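Side-chain contacts in hypothetical protein DR_0824 (Deinococcus radiodurans, PDB 2IMR), which catalyses the zinc-dependent deamination of aminodeoxyfutalosine to futalosine, a step of menaquinone biosynthesis, and more weakly deaminates adenosine and related nucleosides: residues Y107-Q110 against Y114-W117; H244-E249 against G256-N261; A161-E166 against E196-L201. All blocks are in the same frame, centred on the assembly; numbering follows the deposited sequence.

Interaction 1. Residues Y107-Q110 against Y114-W117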
loop_
_atom_site.group_PDB
_atom_site.type_symbol
_atom_site.label_atom_id
_atom_site.label_comp_id
_atom_site.label_asym_id
_atom_site.label_seq_id
_atom_site.Cartn_x
_atom_site.Cartn_y
_atom_site.Cartn_z
ATOM N N TYR A 107 -12.370 8.450 14.449
ATOM C CA TYR A 107 -11.342 8.227 15.458
ATOM C C TYR A 107 -9.926 8.286 14.892
ATOM O O TYR A 107 -9.052 8.924 15.474
ATOM C CB TYR A 107 -11.553 6.876 16.152
ATOM C CG TYR A 107 -12.855 6.758 16.921
ATOM C CD1 TYR A 107 -13.191 7.680 17.917
ATOM C CD2 TYR A 107 -13.752 5.723 16.653
ATOM C CE1 TYR A 107 -14.392 7.572 18.627
ATOM C CE2 TYR A 107 -14.956 5.608 17.356
ATOM C CZ TYR A 107 -15.269 6.534 18.339
ATOM O OH TYR A 107 -16.462 6.423 19.025
ATOM N N GLU A 108 -9.681 7.633 13.759
ATOM C CA GLU A 108 -8.331 7.665 13.219
ATOM C C GLU A 108 -7.970 9.031 12.633
ATOM O O GLU A 108 -6.793 9.362 12.520
ATOM C CB GLU A 108 -8.109 6.517 12.213
ATOM C CG GLU A 108 -8.991 6.496 10.991
ATOM C CD GLU A 108 -8.942 5.150 10.273
ATOM O OE1 GLU A 108 -7.828 4.652 9.975
ATOM O OE2 GLU A 108 -10.021 4.588 10.003
ATOM N N PHE A 109 -8.978 9.828 12.275
ATOM C CA PHE A 109 -8.742 11.176 11.758
ATOM C C PHE A 109 -8.395 12.072 12.948
ATOM O O PHE A 109 -7.458 12.867 12.894
ATOM C CB PHE A 109 -9.995 11.729 11.073
ATOM C CG PHE A 109 -10.121 11.342 9.627
ATOM C CD1 PHE A 109 -9.513 12.105 8.633
ATOM C CD2 PHE A 109 -10.833 10.206 9.258
ATOM C CE1 PHE A 109 -9.611 11.739 7.288
ATOM C CE2 PHE A 109 -10.938 9.832 7.920
ATOM C CZ PHE A 109 -10.323 10.601 6.933
ATOM N N GLN A 110 -9.162 11.926 14.024
ATOM C CA GLN A 110 -8.955 12.718 15.230
ATOM C C GLN A 110 -7.598 12.447 15.872
ATOM O O GLN A 110 -6.993 13.342 16.455
ATOM C CB GLN A 110 -10.069 12.435 16.247
ATOM C CG GLN A 110 -11.438 12.969 15.833
ATOM C CD GLN A 110 -12.489 12.800 16.918
ATOM O OE1 GLN A 110 -12.918 11.681 17.221
ATOM N NE2 GLN A 110 -12.906 13.914 17.514
ATOM N N TYR A 114 -2.057 16.151 11.696
ATOM C CA TYR A 114 -1.784 16.631 10.347
ATOM C C TYR A 114 -2.897 16.373 9.338
ATOM O O TYR A 114 -2.929 17.002 8.278
ATOM C CB TYR A 114 -0.442 16.087 9.839
ATOM C CG TYR A 114 -0.292 14.590 9.879
ATOM C CD1 TYR A 114 -0.622 13.809 8.772
ATOM C CD2 TYR A 114 0.203 13.950 11.020
ATOM C CE1 TYR A 114 -0.460 12.435 8.791
ATOM C CE2 TYR A 114 0.367 12.568 11.051
ATOM C CZ TYR A 114 0.034 11.818 9.929
ATOM O OH TYR A 114 0.196 10.452 9.942
ATOM N N PHE A 115 -3.811 15.460 9.652
ATOM C CA PHE A 115 -4.931 15.216 8.752
ATOM C C PHE A 115 -5.865 16.416 8.883
ATOM O O PHE A 115 -6.471 16.861 7.911
ATOM C CB PHE A 115 -5.692 13.943 9.134
ATOM C CG PHE A 115 -5.265 12.724 8.368
ATOM C CD1 PHE A 115 -3.982 12.206 8.514
ATOM C CD2 PHE A 115 -6.149 12.089 7.505
ATOM C CE1 PHE A 115 -3.588 11.071 7.814
ATOM C CE2 PHE A 115 -5.763 10.951 6.795
ATOM C CZ PHE A 115 -4.478 10.441 6.953
ATOM N N GLN A 116 -5.967 16.931 10.104
ATOM C CA GLN A 116 -6.822 18.074 10.397
ATOM C C GLN A 116 -6.301 19.352 9.746
ATOM O O GLN A 116 -7.078 20.238 9.385
ATOM C CB GLN A 116 -6.911 18.278 11.913
ATOM C CG GLN A 116 -7.410 17.063 12.684
ATOM C CD GLN A 116 -8.785 16.614 12.230
ATOM O OE1 GLN A 116 -9.717 17.418 12.154
ATOM N NE2 GLN A 116 -8.920 15.324 11.929
ATOM N N TRP A 117 -4.984 19.448 9.596
ATOM C CA TRP A 117 -4.384 20.634 9.001
ATOM C C TRP A 117 -4.750 20.798 7.530
ATOM O O TRP A 117 -4.562 21.870 6.955
ATOM C CB TRP A 117 -2.860 20.606 9.173
ATOM C CG TRP A 117 -2.432 20.493 10.612
ATOM C CD1 TRP A 117 -3.160 20.850 11.712
ATOM C CD2 TRP A 117 -1.183 19.987 11.106
ATOM N NE1 TRP A 117 -2.447 20.593 12.857
ATOM C CE2 TRP A 117 -1.230 20.065 12.516
ATOM C CE3 TRP A 117 -0.030 19.474 10.495
ATOM C CZ2 TRP A 117 -0.167 19.646 13.327
ATOM C CZ3 TRP A 117 1.029 19.056 11.305
ATOM C CH2 TRP A 117 0.950 19.146 12.704
#

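Interaction 2. Residues H244-E249 against G256-N261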
loop_
_atom_site.group_PDB
_atom_site.type_symbol
_atom_site.label_atom_id
_atom_site.label_comp_id
_atom_site.label_asym_id
_atom_site.label_seq_id
_atom_site.Cartn_x
_atom_site.Cartn_y
_atom_site.Cartn_z
ATOM N N HIS A 244 4.348 11.601 8.342
ATOM C CA HIS A 244 4.552 13.050 8.382
ATOM C C HIS A 244 5.853 13.387 9.123
ATOM O O HIS A 244 6.245 12.680 10.048
ATOM C CB HIS A 244 3.346 13.702 9.077
ATOM C CG HIS A 244 3.230 15.178 8.855
ATOM N ND1 HIS A 244 3.846 16.106 9.664
ATOM C CD2 HIS A 244 2.572 15.885 7.905
ATOM C CE1 HIS A 244 3.573 17.323 9.223
ATOM N NE2 HIS A 244 2.802 17.215 8.157
ATOM N N PRO A 245 6.548 14.463 8.713
ATOM C CA PRO A 245 7.798 14.811 9.398
ATOM C C PRO A 245 7.670 15.031 10.903
ATOM O O PRO A 245 8.619 14.785 11.650
ATOM C CB PRO A 245 8.271 16.066 8.655
ATOM C CG PRO A 245 7.007 16.650 8.098
ATOM C CD PRO A 245 6.255 15.423 7.635
ATOM N N THR A 246 6.504 15.488 11.351
ATOM C CA THR A 246 6.288 15.733 12.771
ATOM C C THR A 246 6.293 14.440 13.597
ATOM O O THR A 246 6.393 14.483 14.825
ATOM C CB THR A 246 4.973 16.510 13.011
ATOM O OG1 THR A 246 3.902 15.889 12.294
ATOM C CG2 THR A 246 5.120 17.955 12.539
ATOM N N GLU A 247 6.184 13.293 12.930
ATOM C CA GLU A 247 6.225 12.015 13.634
ATOM C C GLU A 247 7.685 11.741 13.997
ATOM O O GLU A 247 8.004 11.344 15.124
ATOM C CB GLU A 247 5.691 10.880 12.752
ATOM C CG GLU A 247 5.725 9.511 13.442
ATOM C CD GLU A 247 5.312 8.371 12.527
ATOM O OE1 GLU A 247 4.441 8.596 11.663
ATOM O OE2 GLU A 247 5.847 7.249 12.682
ATOM N N LEU A 248 8.580 11.960 13.039
ATOM C CA LEU A 248 10.002 11.746 13.292
ATOM C C LEU A 248 10.464 12.715 14.383
ATOM O O LEU A 248 11.271 12.364 15.248
ATOM C CB LEU A 248 10.808 11.986 12.014
ATOM C CG LEU A 248 12.333 11.982 12.149
ATOM C CD1 LEU A 248 12.828 10.613 12.607
ATOM C CD2 LEU A 248 12.945 12.354 10.808
ATOM N N GLU A 249 9.937 13.934 14.342
ATOM C CA GLU A 249 10.302 14.949 15.325
ATOM C C GLU A 249 9.970 14.550 16.764
ATOM O O GLU A 249 10.813 14.679 17.654
ATOM C CB GLU A 249 9.618 16.279 15.007
ATOM C CG GLU A 249 10.119 17.431 15.876
ATOM C CD GLU A 249 9.448 18.755 15.559
ATOM O OE1 GLU A 249 8.935 18.919 14.430
ATOM O OE2 GLU A 249 9.449 19.642 16.438
ATOM N N GLY A 256 6.775 18.697 19.527
ATOM C CA GLY A 256 6.596 19.123 18.151
ATOM C C GLY A 256 5.130 19.271 17.789
ATOM O O GLY A 256 4.255 18.842 18.549
ATOM N N PRO A 257 4.828 19.848 16.612
ATOM C CA PRO A 257 3.479 20.089 16.091
ATOM C C PRO A 257 2.473 18.940 16.126
ATOM O O PRO A 257 1.275 19.185 16.225
ATOM C CB PRO A 257 3.739 20.573 14.667
ATOM C CG PRO A 257 5.065 21.253 14.786
ATOM C CD PRO A 257 5.841 20.279 15.630
ATOM N N LEU A 258 2.939 17.699 16.026
ATOM C CA LEU A 258 2.015 16.568 16.058
ATOM C C LEU A 258 1.596 16.317 17.501
ATOM O O LEU A 258 0.445 16.533 17.874
ATOM C CB LEU A 258 2.669 15.301 15.483
ATOM C CG LEU A 258 1.745 14.118 15.139
ATOM C CD1 LEU A 258 2.551 13.042 14.424
ATOM C CD2 LEU A 258 1.103 13.541 16.393
ATOM N N TRP A 259 2.547 15.873 18.313
ATOM C CA TRP A 259 2.269 15.582 19.709
ATOM C C TRP A 259 1.682 16.763 20.474
ATOM O O TRP A 259 0.673 16.621 21.172
ATOM C CB TRP A 259 3.542 15.106 20.417
ATOM C CG TRP A 259 3.280 14.667 21.824
ATOM C CD1 TRP A 259 3.582 15.346 22.975
ATOM C CD2 TRP A 259 2.610 13.469 22.226
ATOM N NE1 TRP A 259 3.138 14.637 24.071
ATOM C CE2 TRP A 259 2.537 13.483 23.637
ATOM C CE3 TRP A 259 2.061 12.383 21.529
ATOM C CZ2 TRP A 259 1.937 12.453 24.364
ATOM C CZ3 TRP A 259 1.466 11.359 22.251
ATOM C CH2 TRP A 259 1.408 11.403 23.657
ATOM N N ASP A 260 2.297 17.933 20.344
ATOM C CA ASP A 260 1.822 19.102 21.078
ATOM C C ASP A 260 0.454 19.626 20.653
ATOM O O ASP A 260 -0.088 20.530 21.287
ATOM C CB ASP A 260 2.855 20.232 21.004
ATOM C CG ASP A 260 4.210 19.821 21.557
ATOM O OD1 ASP A 260 4.297 18.752 22.202
ATOM O OD2 ASP A 260 5.188 20.569 21.352
ATOM N N ASN A 261 -0.112 19.054 19.595
ATOM C CA ASN A 261 -1.421 19.493 19.103
ATOM C C ASN A 261 -2.445 18.358 19.035
ATOM O O ASN A 261 -3.479 18.476 18.379
ATOM C CB ASN A 261 -1.258 20.134 17.722
ATOM C CG ASN A 261 -0.428 21.406 17.768
ATOM O OD1 ASN A 261 0.429 21.638 16.912
ATOM N ND2 ASN A 261 -0.684 22.241 18.771
HETATM O O HOH W 1 5.581 16.336 16.634
#

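Interaction 3. Residues A161-E166 against E196-L201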
loop_
_atom_site.group_PDB
_atom_site.type_symbol
_atom_site.label_atom_id
_atom_site.label_comp_id
_atom_site.label_asym_id
_atom_site.label_seq_id
_atom_site.Cartn_x
_atom_site.Cartn_y
_atom_site.Cartn_z
ATOM N N ALA A 161 -18.581 -7.959 5.488
ATOM C CA ALA A 161 -19.035 -7.758 4.116
ATOM C C ALA A 161 -17.957 -7.981 3.058
ATOM O O ALA A 161 -18.183 -8.686 2.075
ATOM C CB ALA A 161 -19.616 -6.356 3.967
ATOM N N LEU A 162 -16.788 -7.377 3.249
ATOM C CA LEU A 162 -15.712 -7.510 2.267
ATOM C C LEU A 162 -15.157 -8.923 2.170
ATOM O O LEU A 162 -14.806 -9.398 1.086
ATOM C CB LEU A 162 -14.585 -6.528 2.589
ATOM C CG LEU A 162 -15.004 -5.052 2.585
ATOM C CD1 LEU A 162 -13.791 -4.172 2.852
ATOM C CD2 LEU A 162 -15.627 -4.698 1.240
ATOM N N LEU A 163 -15.086 -9.598 3.308
ATOM C CA LEU A 163 -14.571 -10.952 3.339
ATOM C C LEU A 163 -15.433 -11.856 2.452
ATOM O O LEU A 163 -14.960 -12.865 1.934
ATOM C CB LEU A 163 -14.559 -11.442 4.791
ATOM C CG LEU A 163 -13.456 -12.394 5.257
ATOM C CD1 LEU A 163 -12.094 -11.972 4.709
ATOM C CD2 LEU A 163 -13.452 -12.401 6.786
ATOM N N ALA A 164 -16.689 -11.468 2.252
ATOM C CA ALA A 164 -17.622 -12.248 1.436
ATOM C C ALA A 164 -17.657 -11.840 -0.040
ATOM O O ALA A 164 -18.410 -12.417 -0.831
ATOM C CB ALA A 164 -19.024 -12.158 2.030
ATOM N N ARG A 165 -16.852 -10.851 -0.415
ATOM C CA ARG A 165 -16.804 -10.394 -1.802
ATOM C C ARG A 165 -16.004 -11.374 -2.656
ATOM O O ARG A 165 -14.779 -11.440 -2.565
ATOM C CB ARG A 165 -16.167 -9.004 -1.886
ATOM C CG ARG A 165 -17.004 -7.877 -1.281
ATOM C CD ARG A 165 -18.142 -7.438 -2.194
ATOM N NE ARG A 165 -17.646 -6.940 -3.476
ATOM C CZ ARG A 165 -17.975 -5.765 -4.001
ATOM N NH1 ARG A 165 -18.804 -4.953 -3.358
ATOM N NH2 ARG A 165 -17.473 -5.400 -5.175
ATOM N N GLU A 166 -16.702 -12.128 -3.496
ATOM C CA GLU A 166 -16.053 -13.109 -4.358
ATOM C C GLU A 166 -15.210 -12.468 -5.458
ATOM O O GLU A 166 -14.358 -13.126 -6.055
ATOM C CB GLU A 166 -17.112 -14.019 -4.989
ATOM C CG GLU A 166 -17.938 -14.797 -3.976
ATOM C CD GLU A 166 -18.992 -15.669 -4.635
ATOM O OE1 GLU A 166 -18.617 -16.549 -5.438
ATOM O OE2 GLU A 166 -20.194 -15.471 -4.350
ATOM N N GLU A 196 -9.729 -14.688 14.939
ATOM C CA GLU A 196 -9.915 -16.134 14.937
ATOM C C GLU A 196 -11.212 -16.499 14.228
ATOM O O GLU A 196 -11.285 -17.504 13.522
ATOM C CB GLU A 196 -9.931 -16.674 16.371
ATOM C CG GLU A 196 -8.653 -16.387 17.141
ATOM C CD GLU A 196 -8.639 -17.014 18.521
ATOM O OE1 GLU A 196 -9.653 -16.893 19.245
ATOM O OE2 GLU A 196 -7.608 -17.619 18.885
ATOM N N ARG A 197 -12.232 -15.668 14.415
ATOM C CA ARG A 197 -13.528 -15.893 13.795
ATOM C C ARG A 197 -13.415 -15.742 12.276
ATOM O O ARG A 197 -13.855 -16.608 11.518
ATOM C CB ARG A 197 -14.547 -14.888 14.349
ATOM C CG ARG A 197 -15.995 -15.231 14.050
ATOM C CD ARG A 197 -16.941 -14.104 14.449
ATOM N NE ARG A 197 -16.807 -12.951 13.561
ATOM C CZ ARG A 197 -17.654 -11.926 13.521
ATOM N NH1 ARG A 197 -18.711 -11.899 14.323
ATOM N NH2 ARG A 197 -17.446 -10.928 12.673
ATOM N N TRP A 198 -12.811 -14.643 11.835
ATOM C CA TRP A 198 -12.661 -14.377 10.410
ATOM C C TRP A 198 -11.710 -15.330 9.690
ATOM O O TRP A 198 -11.902 -15.622 8.510
ATOM C CB TRP A 198 -12.193 -12.933 10.184
ATOM C CG TRP A 198 -13.227 -11.898 10.535
ATOM C CD1 TRP A 198 -14.570 -11.964 10.291
ATOM C CD2 TRP A 198 -12.995 -10.629 11.163
ATOM N NE1 TRP A 198 -15.188 -10.818 10.732
ATOM C CE2 TRP A 198 -14.245 -9.981 11.271
ATOM C CE3 TRP A 198 -11.848 -9.978 11.645
ATOM C CZ2 TRP A 198 -14.387 -8.708 11.844
ATOM C CZ3 TRP A 198 -11.987 -8.712 12.216
ATOM C CH2 TRP A 198 -13.253 -8.092 12.309
ATOM N N ARG A 199 -10.688 -15.809 10.396
ATOM C CA ARG A 199 -9.710 -16.712 9.794
ATOM C C ARG A 199 -10.378 -17.965 9.225
ATOM O O ARG A 199 -9.865 -18.579 8.291
ATOM C CB ARG A 199 -8.645 -17.107 10.826
ATOM C CG ARG A 199 -7.355 -17.646 10.208
ATOM C CD ARG A 199 -6.699 -16.587 9.331
ATOM N NE ARG A 199 -5.474 -17.042 8.675
ATOM C CZ ARG A 199 -4.376 -17.437 9.313
ATOM N NH1 ARG A 199 -4.333 -17.447 10.639
ATOM N NH2 ARG A 199 -3.305 -17.802 8.618
ATOM N N ARG A 200 -11.529 -18.327 9.782
ATOM C CA ARG A 200 -12.273 -19.501 9.328
ATOM C C ARG A 200 -13.061 -19.206 8.053
ATOM O O ARG A 200 -13.404 -20.118 7.299
ATOM C CB ARG A 200 -13.248 -19.957 10.415
ATOM C CG ARG A 200 -12.602 -20.227 11.759
ATOM C CD ARG A 200 -13.636 -20.199 12.876
ATOM N NE ARG A 200 -12.995 -20.169 14.187
ATOM C CZ ARG A 200 -13.461 -19.494 15.236
ATOM N NH1 ARG A 200 -14.579 -18.786 15.131
ATOM N NH2 ARG A 200 -12.801 -19.519 16.388
ATOM N N LEU A 201 -13.344 -17.929 7.819
ATOM C CA LEU A 201 -14.116 -17.511 6.649
ATOM C C LEU A 201 -13.220 -17.150 5.478
ATOM O O LEU A 201 -13.679 -16.982 4.351
ATOM C CB LEU A 201 -14.993 -16.314 7.018
ATOM C CG LEU A 201 -15.900 -16.553 8.223
ATOM C CD1 LEU A 201 -16.738 -15.313 8.491
ATOM C CD2 LEU A 201 -16.795 -17.753 7.958
#

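Interaction 1. Residues Y107-Q110 against Y114-W117
Phe115 drives its ring edge toward the face of Phe109 in an offset T-shaped stack, the ring centroids 5.4 Å apart and the planes at 83°. The leading atom is Phe115 CD2, which lies 3.5 Å from both CD1 and CE1 of Phe109, so one corner of the Phe115 ring bears on the CD1-CE1 bond of Phe109. Phe115 CE2 follows more loosely, 4.0 Å from Phe109 CE1. Val121 of helix 119-125 touches both side chains. The side chain of Phe115 is also about 4 Å from that of Glu243, by similarity the proton donor, whose OE1 is hydrogen-bonded to Tyr114 OH, and about 7 Å from the zinc ion. Next in sequence, Gln116 turns to the backbone. A bend in its chain at chi2 (-58°) brings the amide back toward helix 106-111, where NE2 gives a weak hydrogen bond to Phe109 O at 3.0 Å, with an N-H...O angle of 143°. The same NE2 rests 3.8 Å from Phe109 CB, and Val122 touches the Gln116 side chain. The aromatic pair thus joins two short helices that follow the zinc ligands His99 and His101 and border the active site of an amidohydrolase TIM barrel.

Interaction 2. Residues H244-E249 against G256-N261
Thr246 and Leu258 make the main apolar contact, their side chains crossing at a slant. Thr246 CB lies 3.6 Å from Leu258 CB, while OG1 of the same threonine packs against the leucine's CB and CD1 carbons. The other branch, Thr246 CG2, sits beside the backbone N and lands on the Pro257 ring, 3.6 Å from Pro257 CB. Leu258 CD1 reaches further along the helix to Glu247 CA, and beyond these two segments the leucine also touches Pro113 and Tyr114.

A water joins the two backbones: it donates to Thr246 O at 2.7 Å and accepts from Leu258 N at 3.0 Å, so the carbonyl and the N-H of these two buried residues are each satisfied by the water.

The remaining polar bonds shape the helix start. His244 is the N-cap of helix 245-253, which follows the strand carrying the zinc ligand His240 in the amidohydrolase TIM barrel. Its ND1 accepts from Thr246 N at 3.2 Å in a nearly straight bond (167°), the donor tilted 22° from the ring plane, and it is also hydrogen-bonded to Thr246 OG1 at 2.6 Å. The chi1 of 49° swings that hydroxyl back toward the imidazole, and the two bonds fix the ring's rotation; Tyr114 stacks on it. Glu247 turns its carboxylate from the loop: OE2 accepts from Ala242 N, and OE1 weakly from Glu243 N, which probably helps to hold the backbone of Ala242 and of Glu243, by similarity the proton donor.

Carboxylate-to-carbon contacts make up the rest, where the residues are partly exposed. The extended chain of Glu249 crosses Pro257 at about a right angle, bringing OE2 to 3.4 Å from Gly256 CA and OE1 to 3.6 Å from Pro257 CD.

Interaction 3. Residues A161-E166 against E196-L201
Trp198 NE1 and Arg197 NH2 converge on one carboxylate oxygen, OD1 of Asp160, the first by a hydrogen bond and the second by a salt bridge. Sharing that acceptor brings the two donors, Trp198 NE1 and Arg197 NH2, to 3.0 Å of each other without a bond between them. Asp160 belongs to helix 156-163, so this grip ties together two successive outer helices of the TIM barrel, 156-163 and 184-199, joined in sequence through strand 170-176. Anchored at its indole nitrogen, Trp198 offers the near end of its side chain to Leu163. One methyl makes the whole contact: Leu163 CD2 lies 3.7 Å from both CB and CD1 of Trp198 and 3.8 Å from its CG, the two side chains meeting obliquely. With chi1 at -69° the indole leans back along its helix, beside the backbone N, and meets Phe174 of the strand edge-to-face. Leu163 in turn packs on Leu172 of that strand, so both residues also touch strand 170-176. Leu201 N bonds to Trp198 O at 2.8 Å, and Leu201 CB lies 4.2 Å from Leu163 CD2.

In the fold
Interactions 1 and 2 are neighbours, their centres 13 Å apart, near the zinc site; interaction 3 lies between outer helices of the barrel, and its centre is about 29 and 37 Å from theirs. The first two touch directly: Trp117 and Tyr114 pack on His244, Pro257 and Leu258, so residues 114-117 belong to interaction 1 and also border interaction 2. Interaction 1 relies on aromatic rings with one weak amide bond, and interaction 2 on a helix cap, a bridging water and mixed apolar packing; both are partly buried. Interaction 3 is a buried contact, though small, purely apolar across its segments, with its polar anchoring supplied by Asp160 and an exposed leucine at its margin.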